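Local coordinates for probable ribose-5-phosphate isomerase B (Mycoplasma genitalium, PDB 6MU0), which probably interconverts ribulose 5-phosphate and ribose 5-phosphate in the non-oxidative stage of the pentose phosphate pathway, at residues T20-L32 with S119-D133. Numbering follows the deposited sequence.
Sequences TGLTLKKIISEHL and SSRFVTDSENIKIVD. With 5RP (ribulose-5-phosphate), chain B.
I129 lays CG2 over one face of the H31 imidazole, a CH-pi contact 4.0 Å from the ring centroid, while its CD1 packs against I27 CG2 and I28 CG1, 3.9 Å from each. At the ring edge H31 NE2 donates in the ring plane, nearly straight (166°), and is accepted by the syn lone pair of D133 OD1 at 2.7 Å; this bond, with I129 against one face, limits how far the imidazole can turn. Deeper in, V132 meets I28 CD1 through CG2 and L32 CD2 through CG1. L24, with CG anti to the backbone N (chi1 178°), drops CD2 to 3.4 Å from N128 ND2; that amide is held by its bond to S119 O. Toward the active site T20 OG1 and S120 OG lie 2.7 Å apart, and T20 OG1 is hydrogen-bonded to D18. T20 CG2 sits over the centre of the R121 guanidinium, carried on an extended chain to the substrate, NH2 bonding phosphate O11 at 2.9 Å and NH1 the ester O8. The two helices cross at -42° on one side of the parallel sheet, I28 and L32 resting on its strands, and their N-terminal loops help form the ribulose-5-phosphate pocket, as in the Rossmann-like LacAB/RpiB fold.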
loop_
_atom_site.group_PDB
_atom_site.type_symbol
_atom_site.label_atom_id
_atom_site.label_comp_id
_atom_site.label_asym_id
_atom_site.label_seq_id
_atom_site.Cartn_x
_atom_site.Cartn_y
_atom_site.Cartn_z
ATOM N N THR A 20 6.468 -1.040 -14.386
ATOM C CA THR A 20 6.825 0.376 -14.362
ATOM C C THR A 20 7.564 0.778 -13.096
ATOM O O THR A 20 8.103 1.888 -13.047
ATOM C CB THR A 20 5.585 1.281 -14.489
ATOM O OG1 THR A 20 4.818 1.229 -13.279
ATOM C CG2 THR A 20 4.713 0.889 -15.671
ATOM N N GLY A 21 7.584 -0.070 -12.074
ATOM C CA GLY A 21 7.993 0.389 -10.762
ATOM C C GLY A 21 9.131 -0.352 -10.090
ATOM O O GLY A 21 9.270 -0.265 -8.867
ATOM N N LEU A 22 9.970 -1.059 -10.857
ATOM C CA LEU A 22 10.974 -1.917 -10.231
ATOM C C LEU A 22 12.040 -1.121 -9.486
ATOM O O LEU A 22 12.477 -1.532 -8.403
ATOM C CB LEU A 22 11.627 -2.818 -11.271
ATOM C CG LEU A 22 10.653 -3.716 -12.032
ATOM C CD1 LEU A 22 11.418 -4.620 -12.987
ATOM C CD2 LEU A 22 9.817 -4.530 -11.064
ATOM N N THR A 23 12.515 -0.015 -10.067
ATOM C CA THR A 23 13.546 0.773 -9.398
ATOM C C THR A 23 13.018 1.349 -8.089
ATOM O O THR A 23 13.672 1.262 -7.043
ATOM C CB THR A 23 14.046 1.877 -10.335
ATOM O OG1 THR A 23 14.686 1.279 -11.471
ATOM C CG2 THR A 23 15.034 2.790 -9.620
ATOM N N LEU A 24 11.829 1.949 -8.133
ATOM C CA LEU A 24 11.235 2.503 -6.923
ATOM C C LEU A 24 10.991 1.419 -5.883
ATOM O O LEU A 24 11.224 1.634 -4.687
ATOM C CB LEU A 24 9.935 3.215 -7.273
ATOM C CG LEU A 24 9.195 3.798 -6.072
ATOM C CD1 LEU A 24 10.017 4.878 -5.375
ATOM C CD2 LEU A 24 7.830 4.319 -6.479
ATOM N N LYS A 25 10.529 0.244 -6.318
ATOM C CA LYS A 25 10.273 -0.840 -5.376
ATOM C C LYS A 25 11.535 -1.210 -4.602
ATOM O O LYS A 25 11.489 -1.386 -3.378
ATOM C CB LYS A 25 9.698 -2.048 -6.112
ATOM C CG LYS A 25 9.520 -3.263 -5.211
ATOM C CD LYS A 25 8.466 -4.216 -5.744
ATOM C CE LYS A 25 8.837 -4.827 -7.092
ATOM N NZ LYS A 25 9.993 -5.753 -6.994
ATOM N N LYS A 26 12.674 -1.335 -5.294
ATOM C CA LYS A 26 13.908 -1.659 -4.576
ATOM C C LYS A 26 14.318 -0.531 -3.637
ATOM O O LYS A 26 14.759 -0.783 -2.509
ATOM C CB LYS A 26 15.060 -1.991 -5.529
ATOM C CG LYS A 26 16.357 -2.294 -4.754
ATOM C CD LYS A 26 17.535 -2.714 -5.620
ATOM C CE LYS A 26 18.772 -2.967 -4.752
ATOM N NZ LYS A 26 19.939 -3.406 -5.564
ATOM N N ILE A 27 14.212 0.721 -4.091
ATOM C CA ILE A 27 14.535 1.854 -3.228
ATOM C C ILE A 27 13.713 1.804 -1.945
ATOM O O ILE A 27 14.246 1.942 -0.837
ATOM C CB ILE A 27 14.329 3.179 -3.982
ATOM C CG1 ILE A 27 15.356 3.328 -5.103
ATOM C CG2 ILE A 27 14.401 4.354 -3.014
ATOM C CD1 ILE A 27 15.077 4.490 -6.045
ATOM N N ILE A 28 12.394 1.636 -2.073
ATOM C CA ILE A 28 11.536 1.613 -0.889
ATOM C C ILE A 28 11.852 0.410 -0.010
ATOM O O ILE A 28 11.973 0.529 1.219
ATOM C CB ILE A 28 10.053 1.632 -1.293
ATOM C CG1 ILE A 28 9.692 2.954 -1.967
ATOM C CG2 ILE A 28 9.190 1.372 -0.073
ATOM C CD1 ILE A 28 8.303 2.944 -2.575
ATOM N N SER A 29 11.990 -0.769 -0.619
ATOM C CA SER A 29 12.227 -1.976 0.164
ATOM C C SER A 29 13.506 -1.859 0.985
ATOM O O SER A 29 13.514 -2.143 2.187
ATOM C CB SER A 29 12.275 -3.191 -0.758
ATOM O OG SER A 29 12.556 -4.359 -0.019
ATOM N N GLU A 30 14.597 -1.434 0.351
ATOM C CA GLU A 30 15.862 -1.329 1.071
ATOM C C GLU A 30 15.832 -0.207 2.106
ATOM O O GLU A 30 16.414 -0.341 3.190
ATOM C CB GLU A 30 17.018 -1.173 0.084
ATOM C CG GLU A 30 17.220 -2.395 -0.804
ATOM C CD GLU A 30 17.661 -3.649 -0.044
ATOM O OE1 GLU A 30 18.291 -3.535 1.030
ATOM O OE2 GLU A 30 17.392 -4.763 -0.546
ATOM N N HIS A 31 15.163 0.904 1.788
ATOM C CA HIS A 31 14.978 1.983 2.754
ATOM C C HIS A 31 14.299 1.473 4.022
ATOM O O HIS A 31 14.746 1.744 5.147
ATOM C CB HIS A 31 14.142 3.067 2.068
ATOM C CG HIS A 31 13.656 4.155 2.968
ATOM N ND1 HIS A 31 14.463 5.184 3.401
ATOM C CD2 HIS A 31 12.421 4.410 3.458
ATOM C CE1 HIS A 31 13.749 6.008 4.147
ATOM N NE2 HIS A 31 12.506 5.563 4.195
ATOM N N LEU A 32 13.215 0.715 3.859
ATOM C CA LEU A 32 12.469 0.226 5.011
ATOM C C LEU A 32 13.220 -0.880 5.744
ATOM O O LEU A 32 13.147 -0.974 6.976
ATOM C CB LEU A 32 11.086 -0.241 4.566
ATOM C CG LEU A 32 10.195 0.877 4.029
ATOM C CD1 LEU A 32 8.863 0.294 3.596
ATOM C CD2 LEU A 32 9.992 1.968 5.080
ATOM N N SER A 119 2.386 6.081 -7.488
ATOM C CA SER A 119 2.640 6.305 -8.904
ATOM C C SER A 119 4.134 6.257 -9.207
ATOM O O SER A 119 4.918 6.996 -8.602
ATOM C CB SER A 119 2.117 7.688 -9.279
ATOM O OG SER A 119 2.524 8.067 -10.583
ATOM N N SER A 120 4.513 5.444 -10.191
ATOM C CA SER A 120 5.885 5.390 -10.672
ATOM C C SER A 120 6.182 6.413 -11.761
ATOM O O SER A 120 7.349 6.770 -11.944
ATOM C CB SER A 120 6.173 4.006 -11.248
ATOM O OG SER A 120 5.282 3.758 -12.314
ATOM N N ARG A 121 5.169 6.868 -12.506
ATOM C CA ARG A 121 5.388 7.713 -13.674
ATOM C C ARG A 121 5.162 9.196 -13.415
ATOM O O ARG A 121 5.608 10.015 -14.226
ATOM C CB ARG A 121 4.491 7.266 -14.833
ATOM C CG ARG A 121 4.976 6.013 -15.518
ATOM C CD ARG A 121 4.000 5.533 -16.582
ATOM N NE ARG A 121 4.585 4.462 -17.381
ATOM C CZ ARG A 121 3.905 3.498 -17.985
ATOM N NH1 ARG A 121 2.585 3.420 -17.859
ATOM N NH2 ARG A 121 4.563 2.607 -18.714
ATOM N N PHE A 122 4.485 9.560 -12.322
ATOM C CA PHE A 122 4.058 10.935 -12.105
ATOM C C PHE A 122 4.543 11.522 -10.793
ATOM O O PHE A 122 4.259 12.694 -10.513
ATOM C CB PHE A 122 2.531 11.034 -12.217
ATOM C CG PHE A 122 2.044 10.798 -13.607
ATOM C CD1 PHE A 122 1.975 11.848 -14.513
ATOM C CD2 PHE A 122 1.703 9.521 -14.038
ATOM C CE1 PHE A 122 1.554 11.640 -15.805
ATOM C CE2 PHE A 122 1.289 9.310 -15.344
ATOM C CZ PHE A 122 1.217 10.373 -16.227
ATOM N N VAL A 123 5.271 10.750 -9.995
ATOM C CA VAL A 123 5.758 11.169 -8.689
ATOM C C VAL A 123 7.220 10.751 -8.608
ATOM O O VAL A 123 7.583 9.665 -9.070
ATOM C CB VAL A 123 4.915 10.525 -7.566
ATOM C CG1 VAL A 123 5.460 10.875 -6.189
ATOM C CG2 VAL A 123 3.454 10.958 -7.681
ATOM N N THR A 124 8.066 11.630 -8.072
ATOM C CA THR A 124 9.493 11.338 -8.026
ATOM C C THR A 124 9.791 10.295 -6.951
ATOM O O THR A 124 9.006 10.075 -6.023
ATOM C CB THR A 124 10.297 12.601 -7.714
ATOM O OG1 THR A 124 9.963 13.055 -6.397
ATOM C CG2 THR A 124 10.013 13.700 -8.731
ATOM N N ASP A 125 10.959 9.658 -7.078
ATOM C CA ASP A 125 11.401 8.718 -6.049
ATOM C C ASP A 125 11.453 9.387 -4.685
ATOM O O ASP A 125 11.028 8.804 -3.682
ATOM C CB ASP A 125 12.798 8.196 -6.371
ATOM C CG ASP A 125 12.842 7.347 -7.615
ATOM O OD1 ASP A 125 11.775 6.977 -8.151
ATOM O OD2 ASP A 125 13.967 7.044 -8.061
ATOM N N SER A 126 12.003 10.602 -4.627
ATOM C CA SER A 126 12.121 11.303 -3.356
ATOM C C SER A 126 10.757 11.529 -2.722
ATOM O O SER A 126 10.574 11.297 -1.522
ATOM C CB SER A 126 12.839 12.632 -3.558
ATOM O OG SER A 126 12.864 13.326 -2.328
ATOM N N GLU A 127 9.787 11.998 -3.510
ATOM C CA GLU A 127 8.457 12.244 -2.961
ATOM C C GLU A 127 7.799 10.946 -2.514
ATOM O O GLU A 127 7.128 10.907 -1.473
ATOM C CB GLU A 127 7.579 12.967 -3.983
ATOM C CG GLU A 127 6.199 13.347 -3.458
ATOM C CD GLU A 127 6.200 14.618 -2.637
ATOM O OE1 GLU A 127 7.277 15.225 -2.467
ATOM O OE2 GLU A 127 5.113 15.016 -2.170
ATOM N N ASN A 128 7.983 9.869 -3.286
ATOM C CA ASN A 128 7.414 8.584 -2.888
ATOM C C ASN A 128 8.001 8.085 -1.568
ATOM O O ASN A 128 7.276 7.534 -0.737
ATOM C CB ASN A 128 7.550 7.572 -4.022
ATOM C CG ASN A 128 6.388 7.652 -4.989
ATOM O OD1 ASN A 128 5.249 7.843 -4.565
ATOM N ND2 ASN A 128 6.666 7.519 -6.289
ATOM N N ILE A 129 9.308 8.263 -1.349
ATOM C CA ILE A 129 9.881 7.887 -0.055
ATOM C C ILE A 129 9.249 8.697 1.071
ATOM O O ILE A 129 8.943 8.166 2.147
ATOM C CB ILE A 129 11.412 8.040 -0.082
ATOM C CG1 ILE A 129 12.048 6.925 -0.916
ATOM C CG2 ILE A 129 11.982 8.048 1.333
ATOM C CD1 ILE A 129 11.980 5.548 -0.265
ATOM N N LYS A 130 9.054 9.999 0.849
ATOM C CA LYS A 130 8.432 10.832 1.878
ATOM C C LYS A 130 7.002 10.391 2.161
ATOM O O LYS A 130 6.552 10.408 3.314
ATOM C CB LYS A 130 8.448 12.295 1.447
ATOM C CG LYS A 130 9.841 12.869 1.343
ATOM C CD LYS A 130 9.833 14.221 0.659
ATOM C CE LYS A 130 11.241 14.651 0.308
ATOM N NZ LYS A 130 11.217 15.912 -0.478
ATOM N N ILE A 131 6.269 10.022 1.110
ATOM C CA ILE A 131 4.910 9.515 1.275
ATOM C C ILE A 131 4.916 8.258 2.134
ATOM O O ILE A 131 4.139 8.127 3.087
ATOM C CB ILE A 131 4.284 9.266 -0.107
ATOM C CG1 ILE A 131 3.976 10.599 -0.804
ATOM C CG2 ILE A 131 3.057 8.365 -0.000
ATOM C CD1 ILE A 131 3.684 10.458 -2.285
ATOM N N VAL A 132 5.795 7.310 1.795
ATOM C CA VAL A 132 5.918 6.075 2.568
ATOM C C VAL A 132 6.224 6.384 4.027
ATOM O O VAL A 132 5.582 5.855 4.942
ATOM C CB VAL A 132 6.984 5.158 1.941
ATOM C CG1 VAL A 132 7.293 3.991 2.862
ATOM C CG2 VAL A 132 6.522 4.636 0.587
ATOM N N ASP A 133 7.214 7.246 4.269
ATOM C CA ASP A 133 7.610 7.530 5.646
ATOM C C ASP A 133 6.463 8.142 6.443
ATOM O O ASP A 133 6.229 7.765 7.599
ATOM C CB ASP A 133 8.825 8.461 5.670
ATOM C CG ASP A 133 10.138 7.750 5.344
ATOM O OD1 ASP A 133 10.180 6.499 5.318
ATOM O OD2 ASP A 133 11.135 8.465 5.118
HETATM C C2 5RP B . -2.352 1.210 -14.141
HETATM C C3 5RP B . -1.005 1.718 -14.612
HETATM C C5 5RP B . -0.076 0.712 -15.309
HETATM O O13 5RP B . 1.219 0.750 -14.741
HETATM C C6 5RP B . -0.055 1.167 -16.770
HETATM O O14 5RP B . -1.387 1.114 -17.277
HETATM C C7 5RP B . 0.866 0.323 -17.625
HETATM O O8 5RP B . 1.000 0.976 -18.900
HETATM P P9 5RP B . 1.883 0.285 -20.048
HETATM O O12 5RP B . 1.804 1.230 -21.213
HETATM O O11 5RP B . 3.295 0.135 -19.493
HETATM O O10 5RP B . 1.281 -1.077 -20.336
HETATM O O4 5RP B . -0.666 2.878 -14.505
HETATM O O1 5RP B . -3.096 2.255 -13.526
#